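Local coordinates for protein alpha-L-rhamnosidase (PDB 6GSZ) that probably hydrolyses terminal non-reducing alpha-L-rhamnose residues from alpha-L-rhamnosides, at residues Tyr264-Arg272 with Gln372-Ser382. Sequence-based numbering, arbitrary orientation.
Sequences YDGEEYDSR and QAKATDHFTLS. With CA (calcium ion), chain O.
D377 and E267 meet where two parallel beta strands, 266-270 and 376-380, run side by side in a mixed sheet, pairing a strand from the N-terminal rhamnosidase family region with one from the concanavalin-like region. The carboxylate of D377 swings back to the neighbouring strand, and its OD1 takes the backbone N of E267 at 2.8 Å, on the anti side and tilted out of the carboxylate plane; OD2 turns to H396. Just before the strands, D265 OD1 accepts K374 N at 2.8 Å, also from the anti side, and forms a salt bridge with R212, while the aliphatic part of K374 crosses the carboxylate. Further along, Y269 and F379 both carry CG anti to the backbone N (chi1 -174° and 178°) and lie alongside each other, rim to rim with planes nearly parallel (8°), CD1 of Y269 3.5 Å from CE1 of F379. On the other face, E268 extends to hold a calcium ion with both carboxylate oxygens, and two waters also bind the metal. Nearby, R272 grips D270 side-on, NE to OD1 and NH2 to OD2, while CG2 of T380 lies over one face of its guanidinium; OD1 also accepts R272 N, closing an Asx turn. At the strand end, T380 O accepts twice from S271, from N at 3.0 Å and from OG at 2.6 Å.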
loop_
_atom_site.group_PDB
_atom_site.type_symbol
_atom_site.label_atom_id
_atom_site.label_comp_id
_atom_site.label_asym_id
_atom_site.label_seq_id
_atom_site.Cartn_x
_atom_site.Cartn_y
_atom_site.Cartn_z
ATOM N N TYR A 264 9.698 -2.993 16.258
ATOM C CA TYR A 264 9.150 -4.259 16.790
ATOM C C TYR A 264 8.843 -4.201 18.280
ATOM O O TYR A 264 7.751 -4.587 18.756
ATOM C CB TYR A 264 10.056 -5.461 16.534
ATOM C CG TYR A 264 10.282 -5.830 15.085
ATOM C CD1 TYR A 264 9.422 -5.458 14.044
ATOM C CD2 TYR A 264 11.407 -6.558 14.757
ATOM C CE1 TYR A 264 9.699 -5.846 12.739
ATOM C CE2 TYR A 264 11.677 -6.962 13.472
ATOM C CZ TYR A 264 10.813 -6.605 12.439
ATOM O OH TYR A 264 11.136 -6.985 11.160
ATOM N N ASP A 265 9.814 -3.747 19.081
ATOM C CA ASP A 265 9.641 -3.913 20.519
ATOM C C ASP A 265 8.786 -2.835 21.192
ATOM O O ASP A 265 8.193 -3.113 22.226
ATOM C CB ASP A 265 10.970 -4.105 21.236
ATOM C CG ASP A 265 11.576 -5.499 21.073
ATOM O OD1 ASP A 265 10.855 -6.435 20.599
ATOM O OD2 ASP A 265 12.803 -5.644 21.379
ATOM N N GLY A 266 8.689 -1.640 20.614
ATOM C CA GLY A 266 7.882 -0.567 21.138
ATOM C C GLY A 266 8.737 0.571 21.689
ATOM O O GLY A 266 9.923 0.686 21.419
ATOM N N GLU A 267 8.081 1.423 22.455
ATOM C CA GLU A 267 8.662 2.682 22.932
ATOM C C GLU A 267 8.594 2.750 24.466
ATOM O O GLU A 267 7.524 2.502 25.057
ATOM C CB GLU A 267 7.917 3.891 22.366
ATOM C CG GLU A 267 8.428 5.201 22.932
ATOM C CD GLU A 267 8.043 6.446 22.150
ATOM O OE1 GLU A 267 8.181 6.404 20.882
ATOM O OE2 GLU A 267 7.500 7.394 22.793
ATOM N N GLU A 268 9.732 3.132 25.080
ATOM C CA GLU A 268 9.838 3.491 26.510
ATOM C C GLU A 268 10.033 5.016 26.560
ATOM O O GLU A 268 11.000 5.536 25.987
ATOM C CB GLU A 268 10.974 2.751 27.189
ATOM C CG GLU A 268 11.162 3.194 28.623
ATOM C CD GLU A 268 12.238 2.482 29.421
ATOM O OE1 GLU A 268 12.779 1.464 28.983
ATOM O OE2 GLU A 268 12.516 2.961 30.542
ATOM N N TYR A 269 9.078 5.692 27.202
ATOM C CA TYR A 269 9.067 7.149 27.309
ATOM C C TYR A 269 9.046 7.513 28.790
ATOM O O TYR A 269 8.130 7.100 29.498
ATOM C CB TYR A 269 7.825 7.679 26.591
ATOM C CG TYR A 269 7.725 9.170 26.473
ATOM C CD1 TYR A 269 7.162 9.938 27.484
ATOM C CD2 TYR A 269 8.166 9.832 25.343
ATOM C CE1 TYR A 269 7.033 11.317 27.361
ATOM C CE2 TYR A 269 8.042 11.201 25.207
ATOM C CZ TYR A 269 7.480 11.962 26.221
ATOM O OH TYR A 269 7.393 13.313 26.082
ATOM N N ASP A 270 9.971 8.381 29.184
ATOM C CA ASP A 270 10.047 8.873 30.583
ATOM C C ASP A 270 9.725 10.359 30.561
ATOM O O ASP A 270 10.605 11.171 30.261
ATOM C CB ASP A 270 11.385 8.567 31.242
ATOM C CG ASP A 270 11.428 8.940 32.711
ATOM O OD1 ASP A 270 10.466 9.624 33.188
ATOM O OD2 ASP A 270 12.439 8.529 33.360
ATOM N N SER A 271 8.480 10.712 30.895
ATOM C CA SER A 271 8.041 12.102 30.762
ATOM C C SER A 271 8.758 13.038 31.758
ATOM O O SER A 271 8.742 14.256 31.585
ATOM C CB SER A 271 6.529 12.223 30.920
ATOM O OG SER A 271 6.104 11.943 32.251
ATOM N N ARG A 272 9.411 12.469 32.775
ATOM C CA ARG A 272 10.184 13.251 33.708
ATOM C C ARG A 272 11.379 13.921 33.020
ATOM O O ARG A 272 11.949 14.894 33.549
ATOM C CB ARG A 272 10.668 12.401 34.890
ATOM C CG ARG A 272 9.536 11.845 35.735
ATOM C CD ARG A 272 10.026 10.837 36.736
ATOM N NE ARG A 272 10.635 9.670 36.105
ATOM C CZ ARG A 272 11.179 8.645 36.732
ATOM N NH1 ARG A 272 11.239 8.635 38.065
ATOM N NH2 ARG A 272 11.731 7.678 36.020
ATOM N N GLN A 372 9.751 -12.495 18.202
ATOM C CA GLN A 372 10.709 -11.551 18.856
ATOM C C GLN A 372 10.301 -10.102 18.525
ATOM O O GLN A 372 11.130 -9.334 18.002
ATOM C CB GLN A 372 12.144 -11.861 18.430
ATOM C CG GLN A 372 12.634 -13.196 18.971
ATOM C CD GLN A 372 14.123 -13.377 18.822
ATOM O OE1 GLN A 372 14.573 -14.306 18.166
ATOM N NE2 GLN A 372 14.881 -12.474 19.422
ATOM N N ALA A 373 9.044 -9.751 18.811
ATOM C CA ALA A 373 8.514 -8.387 18.757
ATOM C C ALA A 373 7.691 -8.165 20.028
ATOM O O ALA A 373 6.600 -8.746 20.151
ATOM C CB ALA A 373 7.656 -8.217 17.522
ATOM N N LYS A 374 8.200 -7.355 20.961
ATOM C CA LYS A 374 7.476 -7.202 22.230
ATOM C C LYS A 374 6.165 -6.427 22.075
ATOM O O LYS A 374 5.269 -6.614 22.883
ATOM C CB LYS A 374 8.348 -6.553 23.294
ATOM C CG LYS A 374 9.555 -7.387 23.688
ATOM C CD LYS A 374 10.385 -6.748 24.778
ATOM C CE LYS A 374 11.701 -7.472 24.963
ATOM N NZ LYS A 374 12.591 -6.714 25.875
ATOM N N ALA A 375 6.090 -5.501 21.096
ATOM C CA ALA A 375 4.889 -4.649 20.876
ATOM C C ALA A 375 4.374 -4.080 22.202
ATOM O O ALA A 375 3.178 -4.136 22.484
ATOM C CB ALA A 375 3.790 -5.405 20.123
ATOM N N THR A 376 5.330 -3.585 23.014
ATOM C CA THR A 376 5.066 -3.120 24.371
ATOM C C THR A 376 5.613 -1.706 24.544
ATOM O O THR A 376 6.802 -1.480 24.304
ATOM C CB THR A 376 5.667 -4.085 25.385
ATOM O OG1 THR A 376 5.039 -5.364 25.262
ATOM C CG2 THR A 376 5.530 -3.612 26.819
ATOM N N ASP A 377 4.722 -0.802 24.956
ATOM C CA ASP A 377 5.111 0.560 25.249
ATOM C C ASP A 377 5.052 0.791 26.758
ATOM O O ASP A 377 4.188 0.240 27.440
ATOM C CB ASP A 377 4.230 1.552 24.512
ATOM C CG ASP A 377 4.265 1.385 23.003
ATOM O OD1 ASP A 377 5.336 0.935 22.455
ATOM O OD2 ASP A 377 3.225 1.700 22.390
ATOM N N HIS A 378 5.982 1.608 27.254
ATOM C CA HIS A 378 6.023 2.010 28.653
ATOM C C HIS A 378 5.981 3.527 28.716
ATOM O O HIS A 378 6.800 4.170 28.042
ATOM C CB HIS A 378 7.293 1.531 29.347
ATOM C CG HIS A 378 7.392 0.056 29.555
ATOM N ND1 HIS A 378 7.836 -0.800 28.583
ATOM C CD2 HIS A 378 7.136 -0.703 30.641
ATOM C CE1 HIS A 378 7.876 -2.033 29.064
ATOM N NE2 HIS A 378 7.445 -2.006 30.334
ATOM N N PHE A 379 5.103 4.067 29.565
ATOM C CA PHE A 379 5.021 5.495 29.741
ATOM C C PHE A 379 5.170 5.798 31.227
ATOM O O PHE A 379 4.334 5.369 32.020
ATOM C CB PHE A 379 3.689 6.044 29.220
ATOM C CG PHE A 379 3.494 7.520 29.403
ATOM C CD1 PHE A 379 4.013 8.430 28.495
ATOM C CD2 PHE A 379 2.854 7.997 30.532
ATOM C CE1 PHE A 379 3.880 9.790 28.686
ATOM C CE2 PHE A 379 2.694 9.352 30.716
ATOM C CZ PHE A 379 3.221 10.250 29.805
ATOM N N THR A 380 6.224 6.537 31.564
ATOM C CA THR A 380 6.424 6.936 32.967
ATOM C C THR A 380 5.866 8.352 33.154
ATOM O O THR A 380 6.272 9.326 32.454
ATOM C CB THR A 380 7.866 6.830 33.421
ATOM O OG1 THR A 380 8.282 5.476 33.260
ATOM C CG2 THR A 380 8.046 7.293 34.861
ATOM N N LEU A 381 4.929 8.453 34.107
ATOM C CA LEU A 381 4.184 9.676 34.423
ATOM C C LEU A 381 5.087 10.676 35.160
ATOM O O LEU A 381 6.075 10.295 35.823
ATOM C CB LEU A 381 3.006 9.310 35.331
ATOM C CG LEU A 381 1.926 8.467 34.662
ATOM C CD1 LEU A 381 1.312 7.477 35.641
ATOM C CD2 LEU A 381 0.871 9.361 34.050
ATOM N N SER A 382 4.730 11.956 35.072
ATOM C CA SER A 382 5.491 13.037 35.708
ATOM C C SER A 382 4.774 13.610 36.940
ATOM O O SER A 382 5.419 14.349 37.689
ATOM C CB SER A 382 5.750 14.156 34.748
ATOM O OG SER A 382 4.539 14.838 34.474
HETATM CA CA CA O . 13.520 0.958 31.196
HETATM O O HOH W 1 8.930 4.482 30.892
HETATM O O HOH W 2 14.309 -0.291 33.093
HETATM O O HOH W 3 15.450 2.192 30.998
#